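Local coordinates for transcriptional regulator, LacI family protein (Rhodococcus jostii, PDB 3K9C) that probably acts as a DNA-binding transcription factor of the LacI family, its periplasmic-binding-protein-like core being of the kind that senses a small effector, at residues A69-G74 against L92-A97; A105-D110 against A260-L265; R209-D214 against R272-P277; L124-I129 against P185-V190; T167-G172 against N193-T198. All blocks are in the same frame, centred on the assembly; numbering follows the deposited sequence.

Overall arrangement
The five contacts are spread over the two lobes of a periplasmic-binding-protein-like core. Interactions 1 and 2 lie in one mixed sheet, their centres 10 Å apart; neighbouring strands 91-94 and 104-108 are probably hydrogen-bonded, V93 O to V106 N at 3.1 Å and, just past the strand, A95 N to V106 O at 3.0 Å. Interactions 3 and 4 meet in the other lobe, centres 11 Å apart, where H126 NE2 lies 2.8 Å from G276 O. Interaction 5 shares that lobe, its centre 18 Å from that of interaction 4 and 22 Å from that of interaction 1. A bound glycerol, probably from crystallisation, is about 3 Å from the N193 side chain, and one is about 4 Å from that of A95.

Interaction 1. Residues A69-G74 against L92-A97; sequences AAILLG and LVVARA
Strands 69-73 and 92-94 pair in parallel, I71 facing L92, L72 facing V93 and L73 facing V94, with axes 4.6 Å apart and 22° between their directions. Four backbone hydrogen bonds hold them in the alternating pattern of parallel sheet: L92 N to A70 O, L72 N to L92 O (2.9 Å), V94 N to L72 O, and G74 N to V94 O (2.9 Å). The last continues the ladder one residue beyond the strand. I71 CA also brings its hydrogen to L92 O, at 3.2 Å.

The apolar contacts gather on the sheet face carrying I71, L73, L92 and V94. Here V94 CG2, anti to its own carbonyl carbon, reaches both neighbours on the other strand: I71 CG2 at 3.8 Å, coming in at a slant, and L73 CD2 at 3.7 Å, from a side chain lying alongside and pointing the same way. Helices 240-255 and 24-39 cover this face, M243 and L29 both touching V94.

The pair closes the beta-alpha-beta unit formed with helix 79-86. Directional backbone bonds fix the register, whereas the side chains add purely apolar contacts, which suggests that the pairing owes little to side-chain polarity.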
# COMPACT_ATOMS: atom_id res chain seq x y z
N ALA B 69 7.84 -24.92 -3.88
CA ALA B 69 8.94 -23.99 -3.71
C ALA B 69 8.44 -22.82 -2.88
O ALA B 69 7.24 -22.56 -2.80
CB ALA B 69 9.43 -23.50 -5.07
N ALA B 70 9.38 -22.13 -2.24
CA ALA B 70 9.05 -20.98 -1.43
C ALA B 70 9.88 -19.79 -1.90
O ALA B 70 11.10 -19.85 -1.89
CB ALA B 70 9.34 -21.27 0.05
N ILE B 71 9.19 -18.74 -2.33
CA ILE B 71 9.82 -17.51 -2.78
C ILE B 71 9.59 -16.45 -1.70
O ILE B 71 8.45 -16.04 -1.44
CB ILE B 71 9.20 -17.03 -4.10
CG1 ILE B 71 9.48 -18.04 -5.20
CG2 ILE B 71 9.74 -15.65 -4.46
CD1 ILE B 71 8.71 -17.77 -6.47
N LEU B 72 10.66 -16.01 -1.05
CA LEU B 72 10.56 -15.02 0.02
C LEU B 72 10.98 -13.63 -0.46
O LEU B 72 12.13 -13.41 -0.83
CB LEU B 72 11.44 -15.43 1.21
CG LEU B 72 11.37 -16.87 1.73
CD1 LEU B 72 12.22 -16.98 3.00
CD2 LEU B 72 9.94 -17.28 2.03
N LEU B 73 10.05 -12.68 -0.45
CA LEU B 73 10.37 -11.33 -0.87
C LEU B 73 10.99 -10.51 0.27
O LEU B 73 10.38 -10.32 1.31
CB LEU B 73 9.11 -10.62 -1.38
CG LEU B 73 8.25 -11.34 -2.42
CD1 LEU B 73 7.25 -10.34 -3.02
CD2 LEU B 73 9.14 -11.93 -3.51
N GLY B 74 12.22 -10.06 0.06
CA GLY B 74 12.91 -9.27 1.08
C GLY B 74 12.92 -9.89 2.47
O GLY B 74 12.77 -9.18 3.46
N LEU B 92 13.96 -19.66 -2.66
CA LEU B 92 14.61 -18.56 -3.38
C LEU B 92 14.18 -17.23 -2.77
O LEU B 92 12.98 -16.99 -2.53
CB LEU B 92 14.22 -18.62 -4.86
CG LEU B 92 14.84 -17.62 -5.84
CD1 LEU B 92 14.89 -18.27 -7.22
CD2 LEU B 92 14.04 -16.33 -5.89
N VAL B 93 15.15 -16.37 -2.49
CA VAL B 93 14.87 -15.07 -1.92
C VAL B 93 14.92 -14.01 -3.02
O VAL B 93 15.63 -14.17 -4.02
CB VAL B 93 15.90 -14.69 -0.82
CG1 VAL B 93 15.91 -15.76 0.26
CG2 VAL B 93 17.28 -14.52 -1.44
N VAL B 94 14.15 -12.94 -2.84
CA VAL B 94 14.11 -11.86 -3.81
C VAL B 94 14.52 -10.54 -3.17
O VAL B 94 14.22 -10.27 -2.01
CB VAL B 94 12.71 -11.69 -4.41
CG1 VAL B 94 12.70 -10.52 -5.38
CG2 VAL B 94 12.29 -12.95 -5.13
N ALA B 95 15.22 -9.71 -3.95
CA ALA B 95 15.66 -8.39 -3.50
C ALA B 95 16.79 -8.43 -2.49
O ALA B 95 17.02 -7.46 -1.77
CB ALA B 95 14.48 -7.62 -2.94
N ARG B 96 17.49 -9.56 -2.42
CA ARG B 96 18.61 -9.71 -1.50
C ARG B 96 19.36 -11.00 -1.81
O ARG B 96 18.84 -11.88 -2.50
CB ARG B 96 18.14 -9.76 -0.04
CG ARG B 96 17.26 -10.96 0.29
CD ARG B 96 17.25 -11.27 1.79
NE ARG B 96 18.45 -12.01 2.20
CZ ARG B 96 18.66 -12.48 3.43
NH1 ARG B 96 17.77 -12.29 4.39
NH2 ARG B 96 19.77 -13.17 3.69
N ALA B 97 20.58 -11.10 -1.30
CA ALA B 97 21.39 -12.30 -1.49
C ALA B 97 20.97 -13.31 -0.42
O ALA B 97 20.67 -12.93 0.71
CB ALA B 97 22.87 -11.95 -1.35

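Interaction 2. Residues A105-D110 against A260-L265; sequences AVRGDD and AVDLVL
R107 on strand 104-108 meets D262 and V264 on strand 262-270, a parallel pairing in the mixed sheet of one lobe of the periplasmic-binding-protein-like fold. It joins segments separated by 149 residues. Alternating backbone bonds connect them, from A105 N to V261 O through R107 N to L263 O and L265 N to R107 O, and D109 N continues the series to L265 O.

From CB, the R107 side chain starts with CG between the backbone N and the carbonyl carbon (chi1 58°), which lays the chain across the neighbouring strand. CG approaches V264 CG2 at 4.2 Å, and CD passes 3.9 Å from D262 OD1. The extended run from CG carries NE to that same oxygen, a nearly straight bond of 3.0 Å (166° at the hydrogen) in the guanidinium plane. NH2 bonds to D262 OD2 at 3.1 Å, tilted from the plane. This is a side-on, two-nitrogen salt bridge using the syn lone pair of each oxygen, with the flat groups only 24° apart. V264 CG2 sits over the centre of one guanidinium face, 3.5 Å from R107 CZ and also close to NH1 and NH2.

On the face bearing V106, L263 and L265, V106 CG1 touches L265 CD1, and helix 240-255 packs on it through M243 and A246. Beyond the strand, D109 caps A112 N through OD1, while its CB lies 3.7 Å from V264 CG1.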
# COMPACT_ATOMS: atom_id res chain seq x y z
N ALA B 105 18.59 -16.82 -5.45
CA ALA B 105 18.26 -15.42 -5.24
C ALA B 105 18.15 -14.69 -6.56
O ALA B 105 18.84 -15.02 -7.53
CB ALA B 105 19.30 -14.77 -4.38
N VAL B 106 17.25 -13.72 -6.59
CA VAL B 106 17.00 -12.88 -7.75
C VAL B 106 16.88 -11.48 -7.15
O VAL B 106 15.90 -11.16 -6.47
CB VAL B 106 15.69 -13.28 -8.46
CG1 VAL B 106 15.35 -12.26 -9.52
CG2 VAL B 106 15.84 -14.66 -9.09
N ARG B 107 17.89 -10.65 -7.41
CA ARG B 107 17.93 -9.30 -6.86
C ARG B 107 18.50 -8.29 -7.85
O ARG B 107 19.11 -8.65 -8.86
CB ARG B 107 18.80 -9.31 -5.60
CG ARG B 107 20.22 -9.81 -5.85
CD ARG B 107 20.84 -10.39 -4.59
NE ARG B 107 22.20 -10.88 -4.80
CZ ARG B 107 23.27 -10.10 -4.93
NH1 ARG B 107 23.16 -8.78 -4.85
NH2 ARG B 107 24.46 -10.65 -5.14
N GLY B 108 18.29 -7.01 -7.54
CA GLY B 108 18.80 -5.95 -8.39
C GLY B 108 20.20 -5.58 -7.96
O GLY B 108 20.62 -5.86 -6.83
N ASP B 109 20.94 -4.94 -8.86
CA ASP B 109 22.30 -4.52 -8.56
C ASP B 109 22.20 -3.18 -7.82
O ASP B 109 22.33 -2.12 -8.44
CB ASP B 109 23.10 -4.35 -9.85
CG ASP B 109 24.60 -4.24 -9.60
OD1 ASP B 109 25.00 -3.58 -8.62
OD2 ASP B 109 25.37 -4.81 -10.40
N ASP B 110 21.96 -3.24 -6.51
CA ASP B 110 21.82 -2.04 -5.68
C ASP B 110 22.97 -1.05 -5.78
O ASP B 110 22.73 0.16 -5.81
CB ASP B 110 21.61 -2.44 -4.20
CG ASP B 110 20.26 -3.10 -3.95
OD1 ASP B 110 19.24 -2.61 -4.49
OD2 ASP B 110 20.21 -4.11 -3.21
N ALA B 260 21.02 -24.06 -7.37
CA ALA B 260 20.55 -22.72 -7.01
C ALA B 260 21.47 -21.64 -7.57
O ALA B 260 22.69 -21.76 -7.51
CB ALA B 260 20.45 -22.59 -5.50
N VAL B 261 20.87 -20.59 -8.11
CA VAL B 261 21.63 -19.49 -8.70
C VAL B 261 21.36 -18.14 -8.04
O VAL B 261 20.25 -17.87 -7.58
CB VAL B 261 21.30 -19.35 -10.22
CG1 VAL B 261 22.02 -18.16 -10.80
CG2 VAL B 261 21.70 -20.62 -10.95
N ASP B 262 22.39 -17.30 -8.00
CA ASP B 262 22.30 -15.95 -7.45
C ASP B 262 22.27 -15.02 -8.66
O ASP B 262 23.31 -14.62 -9.18
CB ASP B 262 23.53 -15.64 -6.60
CG ASP B 262 23.58 -14.19 -6.14
OD1 ASP B 262 22.62 -13.75 -5.47
OD2 ASP B 262 24.56 -13.49 -6.47
N LEU B 263 21.06 -14.69 -9.12
CA LEU B 263 20.88 -13.84 -10.29
C LEU B 263 20.74 -12.34 -9.98
O LEU B 263 19.76 -11.91 -9.36
CB LEU B 263 19.65 -14.32 -11.07
CG LEU B 263 19.35 -13.62 -12.39
CD1 LEU B 263 20.54 -13.76 -13.33
CD2 LEU B 263 18.11 -14.24 -13.02
N VAL B 264 21.71 -11.56 -10.43
CA VAL B 264 21.69 -10.12 -10.22
C VAL B 264 21.25 -9.40 -11.50
O VAL B 264 21.84 -9.60 -12.56
CB VAL B 264 23.08 -9.58 -9.80
CG1 VAL B 264 23.04 -8.07 -9.70
CG2 VAL B 264 23.48 -10.19 -8.46
N LEU B 265 20.22 -8.57 -11.38
CA LEU B 265 19.67 -7.83 -12.51
C LEU B 265 20.05 -6.35 -12.52
O LEU B 265 20.15 -5.71 -11.48
CB LEU B 265 18.15 -7.96 -12.51
CG LEU B 265 17.60 -9.37 -12.28
CD1 LEU B 265 16.08 -9.34 -12.34
CD2 LEU B 265 18.16 -10.33 -13.33

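Interaction 3. Residues R209-D214 against R272-P277; sequences RDVPAD and RATTGP
P212 and T275 bring the two loops to their nearest backbone approach, CA to CA 5.0 Å, and the peptide bond before P212 is cis, turning the proline ring against residues 273-276. The ring does most of the touching. Its CD comes 3.2 Å from A273 O, and CG lies 3.7 Å from both A273 O and T275 O. P212 CB rests 3.5 Å from T275 C and close to G276 N, so the saturated ring lies against a run of peptide groups. Beside it, V211 places CG1 anti to the backbone N (chi1 175°), and this methyl meets T274 O at 3.6 Å and T274 CB at 3.9 Å. V211 also packs on L201 and L204 of helix 194-206.

The contact joins the loop that leads from helix 194-206 into strand 216-218 to the C-terminal tail that follows strand 262-270, in the lobe built on the four-stranded parallel sheet. The tail is held by T274 OG1, bonded to V217 O of strand 216-218 and to T234 N, and by T275 OG1, bonded to T234 OG1 and to H120 NE2 of helix 110-123.

Across the two segments themselves the direct contacts are van der Waals. A water lies near P212 O and P277 O, but it is too close to P212 O to be trusted, so a bridge here is doubtful. Within its own loop, D214 OD2 accepts from D210 N at 2.9 Å through its anti lone pair, while D214 N bonds back to D210 O.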
# COMPACT_ATOMS: atom_id res chain seq x y z
N ARG B 209 9.93 24.60 0.63
CA ARG B 209 10.99 24.42 -0.35
C ARG B 209 10.46 23.72 -1.59
O ARG B 209 9.67 22.78 -1.50
CB ARG B 209 12.15 23.65 0.27
CG ARG B 209 12.79 24.37 1.44
CD ARG B 209 14.00 23.62 1.96
NE ARG B 209 14.67 24.31 3.06
CZ ARG B 209 14.12 24.53 4.25
NH1 ARG B 209 12.88 24.11 4.51
NH2 ARG B 209 14.80 25.16 5.19
N ASP B 210 10.89 24.19 -2.76
CA ASP B 210 10.45 23.60 -4.03
C ASP B 210 11.34 22.47 -4.51
O ASP B 210 12.56 22.49 -4.35
CB ASP B 210 10.40 24.66 -5.14
CG ASP B 210 9.33 25.71 -4.91
OD1 ASP B 210 8.19 25.34 -4.57
OD2 ASP B 210 9.64 26.91 -5.09
N VAL B 211 10.69 21.49 -5.12
CA VAL B 211 11.38 20.34 -5.70
C VAL B 211 10.96 20.34 -7.16
O VAL B 211 9.77 20.35 -7.48
CB VAL B 211 10.93 19.03 -5.02
CG1 VAL B 211 11.58 17.83 -5.72
CG2 VAL B 211 11.33 19.04 -3.55
N PRO B 212 11.93 20.33 -8.08
CA PRO B 212 13.38 20.30 -7.86
C PRO B 212 14.07 21.67 -7.75
O PRO B 212 15.26 21.75 -7.46
CB PRO B 212 13.89 19.53 -9.06
CG PRO B 212 13.03 20.09 -10.16
CD PRO B 212 11.63 20.16 -9.52
N ALA B 213 13.32 22.75 -7.99
CA ALA B 213 13.89 24.10 -7.93
C ALA B 213 14.94 24.28 -6.83
O ALA B 213 16.10 24.57 -7.10
CB ALA B 213 12.77 25.12 -7.76
N ASP B 214 14.52 24.12 -5.58
CA ASP B 214 15.44 24.26 -4.46
C ASP B 214 16.27 23.00 -4.21
O ASP B 214 17.49 23.07 -4.13
CB ASP B 214 14.68 24.63 -3.18
CG ASP B 214 14.14 26.05 -3.21
OD1 ASP B 214 14.94 26.98 -3.38
OD2 ASP B 214 12.91 26.23 -3.06
N ARG B 272 11.70 11.75 -13.88
CA ARG B 272 10.39 12.37 -13.90
C ARG B 272 10.62 13.83 -13.55
O ARG B 272 11.51 14.46 -14.13
CB ARG B 272 9.44 11.66 -12.92
CG ARG B 272 9.16 10.21 -13.34
CD ARG B 272 7.80 9.71 -12.84
NE ARG B 272 7.47 8.38 -13.36
CZ ARG B 272 7.93 7.24 -12.85
NH1 ARG B 272 8.73 7.25 -11.79
NH2 ARG B 272 7.59 6.08 -13.41
N ALA B 273 9.87 14.38 -12.59
CA ALA B 273 10.03 15.80 -12.28
C ALA B 273 10.60 16.21 -10.93
O ALA B 273 10.52 17.39 -10.56
CB ALA B 273 8.68 16.49 -12.49
N THR B 274 11.18 15.28 -10.18
CA THR B 274 11.74 15.62 -8.87
C THR B 274 13.24 15.89 -8.86
O THR B 274 13.84 16.04 -7.80
CB THR B 274 11.42 14.54 -7.81
OG1 THR B 274 11.91 13.27 -8.26
CG2 THR B 274 9.91 14.46 -7.59
N THR B 275 13.85 15.95 -10.04
CA THR B 275 15.28 16.23 -10.14
C THR B 275 15.50 17.30 -11.20
O THR B 275 14.71 17.43 -12.13
CB THR B 275 16.10 14.97 -10.51
OG1 THR B 275 15.56 14.38 -11.70
CG2 THR B 275 16.07 13.96 -9.38
N GLY B 276 16.57 18.08 -11.05
CA GLY B 276 16.87 19.13 -12.00
C GLY B 276 18.18 19.82 -11.68
O GLY B 276 18.83 19.47 -10.70
N PRO B 277 18.59 20.82 -12.47
CA PRO B 277 19.84 21.53 -12.21
C PRO B 277 19.92 22.04 -10.77
O PRO B 277 18.91 22.39 -10.16
CB PRO B 277 19.82 22.66 -13.23
CG PRO B 277 19.05 22.06 -14.38
CD PRO B 277 17.91 21.36 -13.67
O HOH W 1 17.37 20.79 -8.24

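Interaction 4. Residues L124-I129 against P185-V190; sequences LGHRNI and PPTAVV
The entrance to strand 129-133, just after a Schellman motif with G125 at C-prime has ended helix 110-123, is where H126 meets T187 and A188 at the start of strand 188-191. These are neighbouring strands of the parallel sheet, and I129 pairs with A188. H126 ND1 and T187 OG1 share a nearly straight hydrogen bond of 2.7 Å, the hydroxyl sitting at the ring edge. A188 CB lies over one ring face, offset toward the rim, in a CH-pi contact 3.9 Å from the centroid and 20° off the normal. T187 OG1 reaches the ring because it stands between its own backbone N and carbonyl carbon (chi1 64°); a water hydrogen-bonded to it also accepts from R127 N. The backbones are joined by T187 N to N128 O, 2.9 Å, and P186 CB lies 3.2 Å from that same oxygen.

H126 NE2 hydrogen-bonds G276 O of the C-terminal tail. A leucine in place of H126 would probably leave T187 OG1 and G276 O without this shared partner and remove one of the ties of the tail, the one to this strand entrance.

With both ring nitrogens bonded and one face covered, the imidazole's rotation is fixed, so a single buried side chain links two strand entrances to the tail.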
# COMPACT_ATOMS: atom_id res chain seq x y z
N LEU B 124 23.87 16.80 -13.24
CA LEU B 124 23.00 17.98 -13.20
C LEU B 124 23.67 19.09 -12.38
O LEU B 124 23.07 20.13 -12.11
CB LEU B 124 21.62 17.64 -12.61
CG LEU B 124 20.57 17.06 -13.56
CD1 LEU B 124 19.38 16.48 -12.77
CD2 LEU B 124 20.09 18.15 -14.52
N GLY B 125 24.91 18.83 -11.96
CA GLY B 125 25.66 19.83 -11.21
C GLY B 125 25.68 19.77 -9.70
O GLY B 125 26.35 20.58 -9.07
N HIS B 126 24.95 18.82 -9.11
CA HIS B 126 24.90 18.70 -7.65
C HIS B 126 26.21 18.18 -7.05
O HIS B 126 26.86 17.30 -7.62
CB HIS B 126 23.74 17.76 -7.26
CG HIS B 126 22.38 18.31 -7.60
ND1 HIS B 126 21.75 19.27 -6.84
CD2 HIS B 126 21.55 18.04 -8.63
CE1 HIS B 126 20.59 19.57 -7.39
NE2 HIS B 126 20.44 18.84 -8.48
N ARG B 127 26.59 18.73 -5.90
CA ARG B 127 27.81 18.31 -5.23
C ARG B 127 27.55 17.97 -3.75
O ARG B 127 28.16 17.04 -3.21
CB ARG B 127 28.88 19.41 -5.35
CG ARG B 127 29.25 19.71 -6.80
CD ARG B 127 30.37 20.72 -6.90
NE ARG B 127 31.62 20.21 -6.34
CZ ARG B 127 32.80 20.82 -6.47
NH1 ARG B 127 32.89 21.96 -7.15
NH2 ARG B 127 33.88 20.28 -5.93
N ASN B 128 26.67 18.72 -3.10
CA ASN B 128 26.33 18.43 -1.71
C ASN B 128 25.14 17.50 -1.82
O ASN B 128 23.99 17.94 -1.86
CB ASN B 128 25.91 19.69 -0.96
CG ASN B 128 27.04 20.67 -0.79
OD1 ASN B 128 27.08 21.71 -1.45
ND2 ASN B 128 27.98 20.34 0.09
N ILE B 129 25.43 16.21 -1.87
CA ILE B 129 24.39 15.21 -2.02
C ILE B 129 24.26 14.32 -0.80
O ILE B 129 25.27 13.84 -0.26
CB ILE B 129 24.65 14.37 -3.27
CG1 ILE B 129 24.79 15.31 -4.48
CG2 ILE B 129 23.52 13.37 -3.48
CD1 ILE B 129 25.35 14.65 -5.72
N PRO B 185 23.17 22.30 4.26
CA PRO B 185 22.15 21.36 3.77
C PRO B 185 22.47 20.93 2.34
O PRO B 185 23.08 21.68 1.58
CB PRO B 185 20.87 22.18 3.85
CG PRO B 185 21.14 23.10 5.01
CD PRO B 185 22.55 23.54 4.74
N PRO B 186 22.07 19.71 1.96
CA PRO B 186 22.34 19.22 0.61
C PRO B 186 21.35 19.77 -0.40
O PRO B 186 20.24 20.13 -0.04
CB PRO B 186 22.24 17.71 0.77
CG PRO B 186 21.11 17.58 1.75
CD PRO B 186 21.42 18.66 2.78
N THR B 187 21.75 19.83 -1.67
CA THR B 187 20.85 20.33 -2.71
C THR B 187 20.16 19.16 -3.42
O THR B 187 19.30 19.36 -4.27
CB THR B 187 21.61 21.16 -3.78
OG1 THR B 187 22.53 20.31 -4.46
CG2 THR B 187 22.34 22.32 -3.14
N ALA B 188 20.57 17.94 -3.09
CA ALA B 188 19.96 16.75 -3.68
C ALA B 188 19.96 15.66 -2.63
O ALA B 188 20.85 15.61 -1.77
CB ALA B 188 20.73 16.30 -4.90
N VAL B 189 18.96 14.80 -2.69
CA VAL B 189 18.84 13.73 -1.72
C VAL B 189 18.39 12.45 -2.40
O VAL B 189 17.42 12.46 -3.14
CB VAL B 189 17.79 14.11 -0.66
CG1 VAL B 189 17.68 13.00 0.37
CG2 VAL B 189 18.15 15.44 -0.02
N VAL B 190 19.09 11.36 -2.13
CA VAL B 190 18.73 10.07 -2.68
C VAL B 190 18.14 9.27 -1.51
O VAL B 190 18.84 8.95 -0.55
CB VAL B 190 19.97 9.31 -3.25
CG1 VAL B 190 19.58 7.93 -3.71
CG2 VAL B 190 20.58 10.09 -4.41
O HOH W 2 25.36 20.56 -4.50

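Interaction 5. Residues T167-G172 against N193-T198; sequences TTETEG and NDRCAT
E169 starts with CG anti to its carbonyl carbon and bends at chi2 (90°), while R195 sets off with CG anti to the backbone N and turns at chi3 (-93°); the carboxylate is thereby laid across the arginine's aliphatic stem. E169 CD lies 3.3 Å from R195 CG, and OE1 is 3.5 Å from R195 CD. OE2 stands 3.5 Å from R195 NE, well out of the guanidinium plane, so this salt bridge is electrostatic, with no N-H aimed at the oxygen. The two flat groups are nonetheless only 17° from parallel.

Each group has a stronger partner: E169 OE1 pairs with R224 of the second subunit, and R195 NH2 donates to Q22 O. Replacing E169 by alanine would remove the carboxylate, which would probably leave R224 of the second subunit without its mate and the nearby R195 and R224 charges less well balanced.

The contact packs the first turns of helices 169-181 and 194-206, which lie before and after strand 188-191 in the parallel-sheet lobe. Both starts are capped. T168 and E171 form a capping box, and N193 OD1 accepts from C196 N at 2.8 Å, nearly along the C=O axis. The amide's other end, ND2, makes a weak bond to T167 O and another weak one to a bound glycerol, probably from crystallisation.

Closest packing falls at G172, whose CA is 3.2 Å from C196 O and 3.5 Å from C196 SG; a CB there would run into that carbonyl oxygen. T198 CG2 meets E169 CG at 4.0 Å.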
# COMPACT_ATOMS: atom_id res chain seq x y z
N THR B 167 12.39 2.48 5.67
CA THR B 167 11.60 2.21 4.47
C THR B 167 10.25 2.91 4.44
O THR B 167 9.49 2.74 3.49
CB THR B 167 11.31 0.70 4.34
OG1 THR B 167 10.49 0.28 5.44
CG2 THR B 167 12.60 -0.11 4.35
N THR B 168 9.94 3.69 5.47
CA THR B 168 8.64 4.36 5.51
C THR B 168 8.74 5.87 5.35
O THR B 168 9.82 6.45 5.44
CB THR B 168 7.91 4.08 6.83
OG1 THR B 168 8.51 4.86 7.88
CG2 THR B 168 7.99 2.60 7.19
N GLU B 169 7.59 6.50 5.11
CA GLU B 169 7.53 7.94 4.92
C GLU B 169 8.05 8.71 6.14
O GLU B 169 8.61 9.79 6.00
CB GLU B 169 6.09 8.39 4.61
CG GLU B 169 5.44 7.67 3.43
CD GLU B 169 4.69 6.41 3.83
OE1 GLU B 169 5.05 5.78 4.85
OE2 GLU B 169 3.74 6.02 3.12
N THR B 170 7.87 8.15 7.33
CA THR B 170 8.33 8.81 8.55
C THR B 170 9.84 9.00 8.60
O THR B 170 10.32 10.07 9.01
CB THR B 170 7.89 8.04 9.80
OG1 THR B 170 6.47 7.88 9.78
CG2 THR B 170 8.30 8.80 11.06
N GLU B 171 10.59 7.98 8.22
CA GLU B 171 12.05 8.09 8.23
C GLU B 171 12.48 9.06 7.15
O GLU B 171 13.48 9.79 7.30
CB GLU B 171 12.71 6.73 8.00
CG GLU B 171 12.63 5.78 9.19
CD GLU B 171 11.29 5.10 9.29
OE1 GLU B 171 10.90 4.44 8.31
OE2 GLU B 171 10.64 5.21 10.35
N GLY B 172 11.72 9.08 6.06
CA GLY B 172 12.05 9.99 4.99
C GLY B 172 11.96 11.41 5.53
O GLY B 172 12.88 12.20 5.40
N ASN B 193 14.13 4.29 -0.60
CA ASN B 193 13.10 3.81 -1.52
C ASN B 193 12.03 4.89 -1.75
O ASN B 193 12.05 5.93 -1.10
CB ASN B 193 12.47 2.48 -1.03
CG ASN B 193 11.59 2.64 0.22
OD1 ASN B 193 11.30 3.73 0.69
ND2 ASN B 193 11.15 1.51 0.75
N ASP B 194 11.11 4.63 -2.68
CA ASP B 194 10.03 5.56 -3.00
C ASP B 194 9.17 6.00 -1.82
O ASP B 194 8.77 7.17 -1.72
CB ASP B 194 9.11 4.97 -4.08
CG ASP B 194 9.80 4.78 -5.42
OD1 ASP B 194 10.90 5.35 -5.62
OD2 ASP B 194 9.23 4.08 -6.27
N ARG B 195 8.85 5.07 -0.93
CA ARG B 195 8.03 5.41 0.24
C ARG B 195 8.78 6.37 1.14
O ARG B 195 8.19 7.28 1.73
CB ARG B 195 7.63 4.15 1.01
CG ARG B 195 6.75 4.44 2.21
CD ARG B 195 6.22 3.17 2.84
NE ARG B 195 4.92 2.80 2.30
CZ ARG B 195 4.27 1.68 2.62
NH1 ARG B 195 4.81 0.82 3.47
NH2 ARG B 195 3.07 1.44 2.09
N CYS B 196 10.09 6.18 1.24
CA CYS B 196 10.93 7.05 2.05
C CYS B 196 10.98 8.43 1.39
O CYS B 196 10.90 9.46 2.05
CB CYS B 196 12.35 6.47 2.14
SG CYS B 196 13.51 7.45 3.08
N ALA B 197 11.10 8.42 0.06
CA ALA B 197 11.14 9.66 -0.73
C ALA B 197 9.83 10.41 -0.58
O ALA B 197 9.80 11.64 -0.54
CB ALA B 197 11.41 9.33 -2.21
N THR B 198 8.73 9.68 -0.48
CA THR B 198 7.43 10.33 -0.32
C THR B 198 7.44 11.22 0.92
O THR B 198 6.89 12.32 0.90
CB THR B 198 6.29 9.30 -0.19
OG1 THR B 198 6.11 8.61 -1.44
CG2 THR B 198 4.98 10.00 0.18